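Local coordinates for glutamine aminotransferase class-II domain protein (Ruegeria pomeroyi, PDB 3MDN) that probably releases ammonia from glutamine, as glutamine amidotransferase domains of class II in the Ntn-hydrolase clan do, at residues 7-12 and 82-87; 49-54 and 108-113; 194-199 and 244-249; 57-62 and 101-106. One frame throughout, in Å; residues are numbered along the deposited sequence.

How the interactions relate
Strand 6-10 opens interaction 1, which closes when residues 82-87 come back beside it. Inside that loop the chain opens interaction 2 at 49-54 and interaction 4 at 57-62. Interaction 4 closes first, at 101-106, and so is nested within interaction 2, which closes at 108-113. Both cross interaction 1, because their second segments follow residues 82-87. Interaction 3 comes later in series, pairing 194-199 with 244-249. Interactions 1 and 3 join neighbouring strands within one sheet each, whereas interactions 2 and 4 tie the two sheets face to face. The pairs in interactions 1 and 3 also meet, through His10 NE2 and Gln195 O.

Interaction 1: residues 7-12 and 82-87; sequences AAYHGT and GLFLSH
Tyr9 sets its CB over one face of the Phe84 ring, 4.0 Å from the ring centroid, a CH-pi contact between antiparallel strands 7-10 and 84-87 in one sheet of the Ntn-hydrolase sandwich. Phe84 leans in because its CG stands between the backbone N and the carbonyl carbon (chi1 62°). Its CE2 comes 3.7 Å from Tyr9 CD2, and the two ring planes are turned 37° against each other. The backbones behind them exchange two bonds, Tyr9 N to Phe84 O at 2.9 Å and Phe84 N to Tyr9 O. The Ala7-Ser86 pair repeats the exchange, with Ser86 N 2.8 Å from Ala7 O and a weak bond from Ser86 OG to the same oxygen. On the other face, Leu83 CD1 packs 3.6 Å from His10 CD2. There Leu197 of the second sheet covers Ala8, His10 and Leu85, while Gln195 O holds His10 NE2. Tyr9 OH also spans the bend after its strand, binding Thr12 O at 2.7 Å in the carbonyl plane. A leucine in place of Tyr9 would probably leave Thr12 O without this donor and Phe84 CE2 without the ring beside it. Where both segments turn a corner, Gly11 N bonds to Gly82 O at 2.9 Å.

Interaction 2: residues 49-54 and 108-113; sequences AWYDAR and RWCFMH
The inner faces of the two sheets of the Ntn-hydrolase sandwich meet where Ala49 and Tyr51 of strand 47-51 lie against Cys110 and the backbone of Arg108. The short strand segments pass 8.4 Å apart at 147°, so side chains rather than backbone pairing join them. Tyr51, with CG anti to its own carbonyl carbon (chi1 -63°), reaches across and gives its hydroxyl to Arg108 O, the OH-to-O distance being 2.6 Å. That carbonyl oxygen lies at the edge of the phenol, in the plane of the ring, while the hydroxyl is tilted 19° from the carbonyl plane. Ser192 O is a second, weak partner of the hydroxyl, which thus meets the end of strand 185-192 as well as the residue just before strand 109-113. Cys110 fills the corner beside the ring: its SG is 3.9 Å from Tyr51 CE1 and equally far from Ala49 CB. The sulfur stands 5.0 Å from the Tyr51 ring centroid in an oblique sulfur-aromatic contact. Leu85, also from the sheet of Tyr51, packs on Cys110 as well. Behind strand 109-113, Trp109 and Phe111 turn the other way onto helix 144-154, so sheet lies on sheet with a helix outside, the layering of the alpha-beta-beta-alpha fold.

Interaction 3: residues 194-199 and 244-249; sequences GQTLYA and MLTIGA
Ile247 O receives Leu197 N in a nearly straight bond of 2.7 Å (173° at the hydrogen), and the CG2 methyl of Thr196 crowds the same oxygen at 3.3 Å. This is one end of the antiparallel pairing of strands 197-199 and 244-248, in the second sheet of the Ntn-hydrolase sandwich. Ile247 N answers to Leu197 O, and the Ala199-Leu245 pair makes a further two-way exchange. Leu197, Ala199, Leu245 and Ile247 share one face of the sheet; Leu197 and Ile247 meet Val224 and His10 of the other sheet, so this face lies in the interior between the two layers.

On the opposite face Tyr198 and Thr246, a non-hydrogen-bonded pair, run side by side. Thr246 OG1 sits at the edge of the phenol ring, near its plane and 3.6 Å from Tyr198 CD2. Thr196 CG2, anti to its backbone N, comes over a face of the same ring, 3.6 Å above the plane and offset toward the rim. It also touches Thr246 CG2, so the two methyls and the ring form one small apolar cluster. Phe191 and Pro161 add to the surroundings of the ring. An alanine in place of Tyr198 is likely to open a gap beside Phe191 and take from the Thr196 methyl the surface it rests on.

Farther along, the selenomethionine Met244 turns to helix 161-179, touching His162 and Leu165, while its CG lies 3.6 Å from Ala199 O, the oxygen that also accepts Leu245 N.

Interaction 4: residues 57-62 and 101-106; sequences PGLYRD and CHPFAA
The methyl of Ala105 fits the shallow notch between Pro57 and Leu59, with its CB 4.0 Å from Pro57 CG and 4.1 Å from Leu59 CD2. Leu59, with CG anti to the backbone N (chi1 -174°), puts its two branches to different uses. CD2 goes to Ala105, while CD1 slides past the Pro103 ring in the opposite direction and comes 3.7 Å from Pro103 O. A cis peptide between His102 and Pro103 shapes the chain on that side, and the proline ring also packs on Ala49, which Leu59 also touches from the neighbouring strand of their sheet.

These bumps and hollows lie between the two sheets of the Ntn-hydrolase sandwich: strand 58-61 is an edge strand of one sheet within this chain, and strand 104-106 pairs with 109-114 in the other. The two segments run in nearly opposite directions, 164° apart, and exchange no backbone bonds.

Beyond Leu59, Arg61 fills the bend of 101-103. Its chain stays extended from CG to NE and carries NH1 to Cys101 O, a weak bond of 2.6 Å, bent to 126° at the hydrogen. Pro103 O is 3.2 Å from the same NH1. The phenyl of Phe104 closes this pocket: its CD1 lies 3.6 Å from Arg61 NH1, and Cys101 O stands over one face of the ring, offset toward the rim. Phe104 CE2 in turn rests above the centre of the His102 imidazole, whose NE2 bonds to Ser145 OG. At the far end Asn71 of the second subunit binds Arg61 O, while Cys101 SG approaches Asp62 O at 3.9 Å.

Interaction 1: residues 7-12 and 82-87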
loop_
_atom_site.group_PDB
_atom_site.type_symbol
_atom_site.label_atom_id
_atom_site.label_comp_id
_atom_site.label_asym_id
_atom_site.label_seq_id
_atom_site.Cartn_x
_atom_site.Cartn_y
_atom_site.Cartn_z
ATOM N N ALA D 7 -11.524 -12.816 15.300
ATOM C CA ALA D 7 -11.155 -13.411 16.578
ATOM C C ALA D 7 -10.852 -12.360 17.640
ATOM O O ALA D 7 -10.273 -11.306 17.341
ATOM C CB ALA D 7 -9.976 -14.352 16.414
ATOM N N ALA D 8 -11.246 -12.651 18.876
ATOM C CA ALA D 8 -11.022 -11.759 20.008
ATOM C C ALA D 8 -10.440 -12.521 21.192
ATOM O O ALA D 8 -10.683 -13.721 21.357
ATOM C CB ALA D 8 -12.319 -11.029 20.412
ATOM N N TYR D 9 -9.694 -11.820 22.037
ATOM C CA TYR D 9 -9.023 -12.469 23.144
ATOM C C TYR D 9 -9.072 -11.624 24.410
ATOM O O TYR D 9 -8.938 -10.411 24.356
ATOM C CB TYR D 9 -7.592 -12.830 22.753
ATOM C CG TYR D 9 -6.824 -13.503 23.870
ATOM C CD1 TYR D 9 -6.973 -14.861 24.122
ATOM C CD2 TYR D 9 -5.940 -12.770 24.684
ATOM C CE1 TYR D 9 -6.267 -15.503 25.171
ATOM C CE2 TYR D 9 -5.240 -13.401 25.748
ATOM C CZ TYR D 9 -5.429 -14.776 25.974
ATOM O OH TYR D 9 -4.741 -15.410 26.971
ATOM N N HIS D 10 -9.292 -12.287 25.543
ATOM C CA HIS D 10 -9.309 -11.636 26.857
ATOM C C HIS D 10 -8.708 -12.600 27.920
ATOM O O HIS D 10 -9.274 -13.673 28.193
ATOM C CB HIS D 10 -10.752 -11.248 27.189
ATOM C CG HIS D 10 -10.906 -10.423 28.430
ATOM N ND1 HIS D 10 -10.594 -10.897 29.683
ATOM C CD2 HIS D 10 -11.402 -9.178 28.620
ATOM C CE1 HIS D 10 -10.838 -9.962 30.586
ATOM N NE2 HIS D 10 -11.315 -8.901 29.963
ATOM N N GLY D 11 -7.537 -12.245 28.463
ATOM C CA GLY D 11 -6.862 -13.054 29.482
ATOM C C GLY D 11 -5.387 -12.684 29.670
ATOM O O GLY D 11 -4.968 -11.543 29.421
ATOM N N THR D 12 -4.589 -13.654 30.115
ATOM C CA THR D 12 -3.137 -13.459 30.207
ATOM C C THR D 12 -2.550 -13.034 28.841
ATOM O O THR D 12 -2.899 -13.642 27.831
ATOM C CB THR D 12 -2.469 -14.763 30.666
ATOM O OG1 THR D 12 -3.003 -15.104 31.936
ATOM C CG2 THR D 12 -0.980 -14.611 30.801
ATOM N N GLY D 82 -3.349 -8.702 26.365
ATOM C CA GLY D 82 -4.284 -9.483 27.126
ATOM C C GLY D 82 -5.704 -9.159 26.700
ATOM O O GLY D 82 -6.653 -9.760 27.212
ATOM N N LEU D 83 -5.856 -8.235 25.740
ATOM C CA LEU D 83 -7.189 -7.908 25.240
ATOM C C LEU D 83 -7.082 -7.343 23.855
ATOM O O LEU D 83 -6.584 -6.217 23.669
ATOM C CB LEU D 83 -7.915 -6.900 26.157
ATOM C CG LEU D 83 -9.447 -7.089 26.261
ATOM C CD1 LEU D 83 -10.057 -6.118 27.295
ATOM C CD2 LEU D 83 -10.206 -6.976 24.920
ATOM N N PHE D 84 -7.522 -8.112 22.864
ATOM C CA PHE D 84 -7.466 -7.604 21.507
ATOM C C PHE D 84 -8.551 -8.180 20.586
ATOM O O PHE D 84 -9.171 -9.178 20.920
ATOM C CB PHE D 84 -6.066 -7.778 20.905
ATOM C CG PHE D 84 -5.604 -9.218 20.790
ATOM C CD1 PHE D 84 -5.762 -9.909 19.609
ATOM C CD2 PHE D 84 -4.966 -9.848 21.854
ATOM C CE1 PHE D 84 -5.310 -11.214 19.497
ATOM C CE2 PHE D 84 -4.499 -11.139 21.752
ATOM C CZ PHE D 84 -4.669 -11.831 20.582
ATOM N N LEU D 85 -8.727 -7.537 19.422
ATOM C CA LEU D 85 -9.757 -7.883 18.438
ATOM C C LEU D 85 -9.052 -7.905 17.094
ATOM O O LEU D 85 -8.310 -6.954 16.802
ATOM C CB LEU D 85 -10.835 -6.779 18.435
ATOM C CG LEU D 85 -12.023 -6.850 19.427
ATOM C CD1 LEU D 85 -11.574 -6.865 20.860
ATOM C CD2 LEU D 85 -12.951 -5.646 19.155
ATOM N N SER D 86 -9.276 -8.939 16.277
ATOM C CA SER D 86 -8.709 -9.017 14.931
ATOM C C SER D 86 -9.671 -9.607 13.897
ATOM O O SER D 86 -10.509 -10.438 14.255
ATOM C CB SER D 86 -7.374 -9.738 14.918
ATOM O OG SER D 86 -7.434 -10.930 15.636
ATOM N N HIS D 87 -9.567 -9.181 12.625
ATOM C CA HIS D 87 -10.729 -9.251 11.685
ATOM C C HIS D 87 -10.376 -9.182 10.191
ATOM O O HIS D 87 -9.890 -8.168 9.716
ATOM C CB HIS D 87 -11.812 -8.171 12.057
ATOM C CG HIS D 87 -12.958 -8.051 11.072
ATOM N ND1 HIS D 87 -14.095 -8.840 11.136
ATOM C CD2 HIS D 87 -13.141 -7.223 10.012
ATOM C CE1 HIS D 87 -14.917 -8.514 10.151
ATOM N NE2 HIS D 87 -14.364 -7.531 9.455
#

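Interaction 2: residues 49-54 and 108-113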
loop_
_atom_site.group_PDB
_atom_site.type_symbol
_atom_site.label_atom_id
_atom_site.label_comp_id
_atom_site.label_asym_id
_atom_site.label_seq_id
_atom_site.Cartn_x
_atom_site.Cartn_y
_atom_site.Cartn_z
ATOM N N ALA D 49 -7.074 -4.506 16.694
ATOM C CA ALA D 49 -7.144 -3.512 17.748
ATOM C C ALA D 49 -6.642 -4.156 19.039
ATOM O O ALA D 49 -7.103 -5.229 19.383
ATOM C CB ALA D 49 -8.610 -3.004 17.920
ATOM N N TRP D 50 -5.690 -3.540 19.744
ATOM C CA TRP D 50 -5.164 -4.204 20.954
ATOM C C TRP D 50 -4.910 -3.207 22.077
ATOM O O TRP D 50 -4.591 -2.047 21.822
ATOM C CB TRP D 50 -3.879 -5.018 20.643
ATOM C CG TRP D 50 -2.607 -4.165 20.575
ATOM C CD1 TRP D 50 -1.717 -3.941 21.583
ATOM C CD2 TRP D 50 -2.133 -3.431 19.447
ATOM N NE1 TRP D 50 -0.715 -3.094 21.156
ATOM C CE2 TRP D 50 -0.941 -2.771 19.844
ATOM C CE3 TRP D 50 -2.603 -3.246 18.143
ATOM C CZ2 TRP D 50 -0.199 -1.965 18.969
ATOM C CZ3 TRP D 50 -1.856 -2.425 17.262
ATOM C CH2 TRP D 50 -0.682 -1.802 17.686
ATOM N N TYR D 51 -5.029 -3.670 23.313
ATOM C CA TYR D 51 -4.738 -2.847 24.478
ATOM C C TYR D 51 -3.442 -3.332 25.098
ATOM O O TYR D 51 -3.205 -4.538 25.262
ATOM C CB TYR D 51 -5.861 -2.943 25.557
ATOM C CG TYR D 51 -7.191 -2.421 25.073
ATOM C CD1 TYR D 51 -8.104 -3.273 24.456
ATOM C CD2 TYR D 51 -7.533 -1.076 25.228
ATOM C CE1 TYR D 51 -9.325 -2.792 23.986
ATOM C CE2 TYR D 51 -8.752 -0.593 24.782
ATOM C CZ TYR D 51 -9.643 -1.456 24.163
ATOM O OH TYR D 51 -10.835 -0.990 23.684
ATOM N N ASP D 52 -2.651 -2.390 25.540
ATOM C CA ASP D 52 -1.377 -2.706 26.113
ATOM C C ASP D 52 -1.166 -1.656 27.179
ATOM O O ASP D 52 -1.674 -1.790 28.288
ATOM C CB ASP D 52 -0.286 -2.598 25.028
ATOM C CG ASP D 52 1.082 -3.125 25.499
ATOM O OD1 ASP D 52 1.184 -3.623 26.649
ATOM O OD2 ASP D 52 2.055 -3.048 24.717
ATOM N N ALA D 53 -0.508 -0.562 26.799
ATOM C CA ALA D 53 -0.069 0.418 27.777
ATOM C C ALA D 53 -1.046 1.571 27.979
ATOM O O ALA D 53 -0.938 2.323 28.944
ATOM C CB ALA D 53 1.347 1.004 27.375
ATOM N N ARG D 54 -1.962 1.758 27.047
ATOM C CA ARG D 54 -2.764 2.955 27.091
ATOM C C ARG D 54 -4.217 2.582 27.307
ATOM O O ARG D 54 -4.644 1.472 26.965
ATOM C CB ARG D 54 -2.607 3.756 25.795
ATOM C CG ARG D 54 -1.168 4.176 25.400
ATOM C CD ARG D 54 -1.256 5.500 24.670
ATOM N NE ARG D 54 -0.029 5.949 23.995
ATOM C CZ ARG D 54 0.955 6.653 24.562
ATOM N NH1 ARG D 54 0.905 6.952 25.853
ATOM N NH2 ARG D 54 2.016 7.034 23.843
ATOM N N ARG D 108 -11.905 5.025 24.403
ATOM C CA ARG D 108 -11.437 3.745 24.986
ATOM C C ARG D 108 -11.946 2.467 24.276
ATOM O O ARG D 108 -11.469 1.340 24.581
ATOM C CB ARG D 108 -11.806 3.627 26.488
ATOM C CG ARG D 108 -11.195 4.666 27.461
ATOM C CD ARG D 108 -11.740 4.455 28.914
ATOM N NE ARG D 108 -11.753 3.023 29.252
ATOM C CZ ARG D 108 -12.300 2.476 30.345
ATOM N NH1 ARG D 108 -12.905 3.235 31.259
ATOM N NH2 ARG D 108 -12.239 1.157 30.522
ATOM N N TRP D 109 -12.902 2.634 23.358
ATOM C CA TRP D 109 -13.685 1.508 22.817
ATOM C C TRP D 109 -13.237 1.086 21.417
ATOM O O TRP D 109 -12.770 1.925 20.640
ATOM C CB TRP D 109 -15.165 1.882 22.746
ATOM C CG TRP D 109 -15.798 1.991 24.079
ATOM C CD1 TRP D 109 -15.758 3.050 24.937
ATOM C CD2 TRP D 109 -16.571 0.968 24.732
ATOM N NE1 TRP D 109 -16.482 2.758 26.093
ATOM C CE2 TRP D 109 -16.983 1.483 25.988
ATOM C CE3 TRP D 109 -16.924 -0.334 24.387
ATOM C CZ2 TRP D 109 -17.748 0.742 26.885
ATOM C CZ3 TRP D 109 -17.686 -1.077 25.275
ATOM C CH2 TRP D 109 -18.095 -0.533 26.519
ATOM N N CYS D 110 -13.355 -0.204 21.120
ATOM C CA CYS D 110 -13.137 -0.680 19.761
ATOM C C CYS D 110 -14.204 -1.676 19.448
ATOM O O CYS D 110 -14.878 -2.152 20.356
ATOM C CB CYS D 110 -11.747 -1.295 19.572
ATOM S SG CYS D 110 -11.349 -2.651 20.684
ATOM N N PHE D 111 -14.356 -2.018 18.176
ATOM C CA PHE D 111 -15.579 -2.666 17.732
ATOM C C PHE D 111 -15.365 -3.278 16.357
ATOM O O PHE D 111 -14.715 -2.688 15.511
ATOM C CB PHE D 111 -16.666 -1.579 17.674
ATOM C CG PHE D 111 -18.027 -2.067 17.250
ATOM C CD1 PHE D 111 -18.350 -2.180 15.907
ATOM C CD2 PHE D 111 -18.991 -2.368 18.202
ATOM C CE1 PHE D 111 -19.600 -2.612 15.517
ATOM C CE2 PHE D 111 -20.252 -2.799 17.830
ATOM C CZ PHE D 111 -20.556 -2.929 16.483
HETATM N N MSE D 112 -15.882 -4.471 16.152
HETATM C CA MSE D 112 -15.913 -5.092 14.827
HETATM C C MSE D 112 -17.193 -5.922 14.646
HETATM O O MSE D 112 -17.799 -6.371 15.624
HETATM C CB MSE D 112 -14.664 -5.930 14.568
HETATM C CG MSE D 112 -14.411 -7.027 15.542
HETATM SE SE MSE D 112 -12.753 -7.938 15.055
HETATM C CE MSE D 112 -12.808 -9.200 16.575
ATOM N N HIS D 113 -17.602 -6.085 13.394
ATOM C CA HIS D 113 -18.917 -6.559 13.069
ATOM C C HIS D 113 -18.807 -7.398 11.795
ATOM O O HIS D 113 -18.132 -7.033 10.855
ATOM C CB HIS D 113 -19.863 -5.350 12.882
ATOM C CG HIS D 113 -21.054 -5.614 12.002
ATOM N ND1 HIS D 113 -22.134 -6.370 12.406
ATOM C CD2 HIS D 113 -21.348 -5.183 10.751
ATOM C CE1 HIS D 113 -23.032 -6.419 11.435
ATOM N NE2 HIS D 113 -22.579 -5.703 10.420
#

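Interaction 3: residues 194-199 and 244-249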
loop_
_atom_site.group_PDB
_atom_site.type_symbol
_atom_site.label_atom_id
_atom_site.label_comp_id
_atom_site.label_asym_id
_atom_site.label_seq_id
_atom_site.Cartn_x
_atom_site.Cartn_y
_atom_site.Cartn_z
ATOM N N GLY D 194 -11.498 -2.040 26.795
ATOM C CA GLY D 194 -10.145 -2.215 27.296
ATOM C C GLY D 194 -10.060 -2.872 28.656
ATOM O O GLY D 194 -8.965 -3.157 29.121
ATOM N N GLN D 195 -11.208 -3.118 29.287
ATOM C CA GLN D 195 -11.286 -3.923 30.518
ATOM C C GLN D 195 -12.166 -5.184 30.385
ATOM O O GLN D 195 -11.821 -6.264 30.885
ATOM C CB GLN D 195 -11.805 -3.052 31.666
ATOM C CG GLN D 195 -10.711 -2.203 32.371
ATOM C CD GLN D 195 -10.318 -2.843 33.731
ATOM O OE1 GLN D 195 -10.897 -2.517 34.793
ATOM N NE2 GLN D 195 -9.373 -3.788 33.691
ATOM N N THR D 196 -13.298 -5.037 29.705
ATOM C CA THR D 196 -14.254 -6.129 29.510
ATOM C C THR D 196 -14.337 -6.403 28.024
ATOM O O THR D 196 -14.242 -5.476 27.243
ATOM C CB THR D 196 -15.662 -5.741 30.043
ATOM O OG1 THR D 196 -15.571 -5.431 31.434
ATOM C CG2 THR D 196 -16.666 -6.869 29.858
ATOM N N LEU D 197 -14.549 -7.660 27.634
ATOM C CA LEU D 197 -14.700 -7.987 26.228
ATOM C C LEU D 197 -16.159 -8.421 26.035
ATOM O O LEU D 197 -16.680 -9.197 26.843
ATOM C CB LEU D 197 -13.753 -9.127 25.834
ATOM C CG LEU D 197 -14.024 -9.768 24.463
ATOM C CD1 LEU D 197 -13.806 -8.710 23.372
ATOM C CD2 LEU D 197 -13.120 -11.008 24.192
ATOM N N TYR D 198 -16.805 -7.923 24.985
ATOM C CA TYR D 198 -18.216 -8.209 24.733
ATOM C C TYR D 198 -18.361 -8.868 23.377
ATOM O O TYR D 198 -17.544 -8.643 22.480
ATOM C CB TYR D 198 -19.047 -6.920 24.678
ATOM C CG TYR D 198 -19.069 -6.139 25.965
ATOM C CD1 TYR D 198 -18.225 -5.048 26.145
ATOM C CD2 TYR D 198 -19.896 -6.534 27.027
ATOM C CE1 TYR D 198 -18.230 -4.326 27.330
ATOM C CE2 TYR D 198 -19.910 -5.802 28.231
ATOM C CZ TYR D 198 -19.080 -4.703 28.362
ATOM O OH TYR D 198 -19.044 -3.996 29.537
ATOM N N ALA D 199 -19.431 -9.628 23.207
ATOM C CA ALA D 199 -19.777 -10.067 21.880
ATOM C C ALA D 199 -21.266 -10.289 21.840
ATOM O O ALA D 199 -21.859 -10.692 22.824
ATOM C CB ALA D 199 -19.023 -11.358 21.520
HETATM N N MSE D 244 -25.935 -12.132 24.306
HETATM C CA MSE D 244 -24.742 -11.295 24.476
HETATM C C MSE D 244 -23.809 -11.904 25.517
HETATM O O MSE D 244 -24.240 -12.305 26.606
HETATM C CB MSE D 244 -25.099 -9.851 24.875
HETATM C CG MSE D 244 -23.861 -8.980 25.219
HETATM SE SE MSE D 244 -24.233 -7.028 25.311
HETATM C CE MSE D 244 -24.926 -6.870 23.537
ATOM N N LEU D 245 -22.530 -11.952 25.174
ATOM C CA LEU D 245 -21.538 -12.564 26.012
ATOM C C LEU D 245 -20.718 -11.447 26.634
ATOM O O LEU D 245 -20.382 -10.464 25.959
ATOM C CB LEU D 245 -20.628 -13.416 25.134
ATOM C CG LEU D 245 -19.410 -14.091 25.766
ATOM C CD1 LEU D 245 -19.889 -15.230 26.714
ATOM C CD2 LEU D 245 -18.457 -14.624 24.672
ATOM N N THR D 246 -20.369 -11.596 27.900
ATOM C CA THR D 246 -19.566 -10.596 28.594
ATOM C C THR D 246 -18.431 -11.356 29.276
ATOM O O THR D 246 -18.687 -12.293 30.037
ATOM C CB THR D 246 -20.408 -9.853 29.670
ATOM O OG1 THR D 246 -21.432 -9.055 29.039
ATOM C CG2 THR D 246 -19.518 -8.971 30.581
ATOM N N ILE D 247 -17.192 -10.971 28.971
ATOM C CA ILE D 247 -16.015 -11.523 29.611
ATOM C C ILE D 247 -15.222 -10.423 30.302
ATOM O O ILE D 247 -14.689 -9.496 29.653
ATOM C CB ILE D 247 -15.122 -12.282 28.620
ATOM C CG1 ILE D 247 -15.917 -13.469 28.017
ATOM C CG2 ILE D 247 -13.884 -12.829 29.374
ATOM C CD1 ILE D 247 -15.436 -13.887 26.647
ATOM N N GLY D 248 -15.162 -10.513 31.623
ATOM C CA GLY D 248 -14.503 -9.473 32.406
ATOM C C GLY D 248 -13.981 -9.997 33.724
ATOM O O GLY D 248 -13.610 -11.164 33.841
ATOM N N ALA D 249 -13.991 -9.137 34.734
ATOM C CA ALA D 249 -13.344 -9.457 36.009
ATOM C C ALA D 249 -14.001 -10.622 36.740
ATOM O O ALA D 249 -13.379 -11.217 37.619
ATOM C CB ALA D 249 -13.288 -8.232 36.890
#

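Interaction 4: residues 57-62 and 101-106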
loop_
_atom_site.group_PDB
_atom_site.type_symbol
_atom_site.label_atom_id
_atom_site.label_comp_id
_atom_site.label_asym_id
_atom_site.label_seq_id
_atom_site.Cartn_x
_atom_site.Cartn_y
_atom_site.Cartn_z
ATOM N N PRO D 57 -6.974 1.835 22.559
ATOM C CA PRO D 57 -6.383 0.650 21.942
ATOM C C PRO D 57 -5.425 1.059 20.819
ATOM O O PRO D 57 -5.663 2.045 20.162
ATOM C CB PRO D 57 -7.613 -0.104 21.392
ATOM C CG PRO D 57 -8.616 1.056 21.071
ATOM C CD PRO D 57 -8.366 2.086 22.132
ATOM N N GLY D 58 -4.340 0.322 20.621
ATOM C CA GLY D 58 -3.594 0.443 19.361
ATOM C C GLY D 58 -4.482 -0.078 18.237
ATOM O O GLY D 58 -5.231 -1.035 18.437
ATOM N N LEU D 59 -4.415 0.542 17.068
ATOM C CA LEU D 59 -5.208 0.129 15.909
ATOM C C LEU D 59 -4.345 -0.028 14.628
ATOM O O LEU D 59 -3.666 0.904 14.219
ATOM C CB LEU D 59 -6.327 1.142 15.679
ATOM C CG LEU D 59 -7.354 0.810 14.597
ATOM C CD1 LEU D 59 -8.148 -0.476 14.967
ATOM C CD2 LEU D 59 -8.303 1.985 14.375
ATOM N N TYR D 60 -4.347 -1.216 14.023
ATOM C CA TYR D 60 -3.585 -1.464 12.802
ATOM C C TYR D 60 -4.546 -2.024 11.772
ATOM O O TYR D 60 -5.210 -3.028 12.017
ATOM C CB TYR D 60 -2.415 -2.452 13.021
ATOM C CG TYR D 60 -1.526 -2.643 11.783
ATOM C CD1 TYR D 60 -2.053 -3.155 10.587
ATOM C CD2 TYR D 60 -0.177 -2.302 11.800
ATOM C CE1 TYR D 60 -1.267 -3.326 9.458
ATOM C CE2 TYR D 60 0.625 -2.476 10.666
ATOM C CZ TYR D 60 0.069 -2.984 9.499
ATOM O OH TYR D 60 0.840 -3.147 8.368
ATOM N N ARG D 61 -4.623 -1.364 10.625
ATOM C CA ARG D 61 -5.450 -1.830 9.520
ATOM C C ARG D 61 -4.948 -1.366 8.147
ATOM O O ARG D 61 -4.512 -0.231 7.961
ATOM C CB ARG D 61 -6.905 -1.430 9.711
ATOM C CG ARG D 61 -7.110 -0.045 10.237
ATOM C CD ARG D 61 -8.564 0.155 10.642
ATOM N NE ARG D 61 -8.899 1.569 10.527
ATOM C CZ ARG D 61 -10.129 2.068 10.473
ATOM N NH1 ARG D 61 -11.180 1.270 10.517
ATOM N NH2 ARG D 61 -10.295 3.384 10.365
ATOM N N ASP D 62 -5.032 -2.279 7.196
ATOM C CA ASP D 62 -4.514 -2.062 5.878
ATOM C C ASP D 62 -5.342 -2.939 4.968
ATOM O O ASP D 62 -6.121 -3.755 5.462
ATOM C CB ASP D 62 -3.060 -2.508 5.841
ATOM C CG ASP D 62 -2.206 -1.603 5.002
ATOM O OD1 ASP D 62 -2.750 -1.017 4.038
ATOM O OD2 ASP D 62 -1.001 -1.475 5.316
ATOM N N CYS D 101 -12.304 -0.848 6.886
ATOM C CA CYS D 101 -11.818 -2.076 7.545
ATOM C C CYS D 101 -12.105 -2.073 9.047
ATOM O O CYS D 101 -12.038 -1.030 9.688
ATOM C CB CYS D 101 -10.304 -2.263 7.314
ATOM S SG CYS D 101 -9.834 -2.650 5.599
ATOM N N HIS D 102 -12.418 -3.233 9.616
ATOM C CA HIS D 102 -12.603 -3.303 11.070
ATOM C C HIS D 102 -11.242 -3.657 11.651
ATOM O O HIS D 102 -10.320 -3.979 10.907
ATOM C CB HIS D 102 -13.604 -4.359 11.448
ATOM C CG HIS D 102 -14.929 -4.256 10.753
ATOM N ND1 HIS D 102 -15.058 -4.070 9.386
ATOM C CD2 HIS D 102 -16.185 -4.380 11.235
ATOM C CE1 HIS D 102 -16.338 -4.065 9.061
ATOM N NE2 HIS D 102 -17.040 -4.272 10.162
ATOM N N PRO D 103 -11.065 -3.514 12.960
ATOM C CA PRO D 103 -11.947 -2.874 13.910
ATOM C C PRO D 103 -12.005 -1.367 13.690
ATOM O O PRO D 103 -11.218 -0.823 12.903
ATOM C CB PRO D 103 -11.288 -3.177 15.259
ATOM C CG PRO D 103 -10.326 -4.286 14.983
ATOM C CD PRO D 103 -9.846 -4.012 13.612
ATOM N N PHE D 104 -12.993 -0.751 14.331
ATOM C CA PHE D 104 -13.145 0.684 14.487
ATOM C C PHE D 104 -12.820 1.033 15.951
ATOM O O PHE D 104 -12.887 0.189 16.832
ATOM C CB PHE D 104 -14.573 1.100 14.122
ATOM C CG PHE D 104 -14.957 0.745 12.688
ATOM C CD1 PHE D 104 -14.547 1.557 11.625
ATOM C CD2 PHE D 104 -15.678 -0.422 12.403
ATOM C CE1 PHE D 104 -14.879 1.236 10.306
ATOM C CE2 PHE D 104 -16.018 -0.746 11.098
ATOM C CZ PHE D 104 -15.614 0.092 10.044
ATOM N N ALA D 105 -12.396 2.261 16.206
ATOM C CA ALA D 105 -12.026 2.632 17.566
ATOM C C ALA D 105 -12.366 4.083 17.752
ATOM O O ALA D 105 -12.217 4.882 16.827
ATOM C CB ALA D 105 -10.507 2.423 17.790
ATOM N N ALA D 106 -12.820 4.425 18.946
ATOM C CA ALA D 106 -13.034 5.820 19.294
ATOM C C ALA D 106 -12.952 5.877 20.813
ATOM O O ALA D 106 -13.586 5.067 21.489
ATOM C CB ALA D 106 -14.386 6.308 18.779
#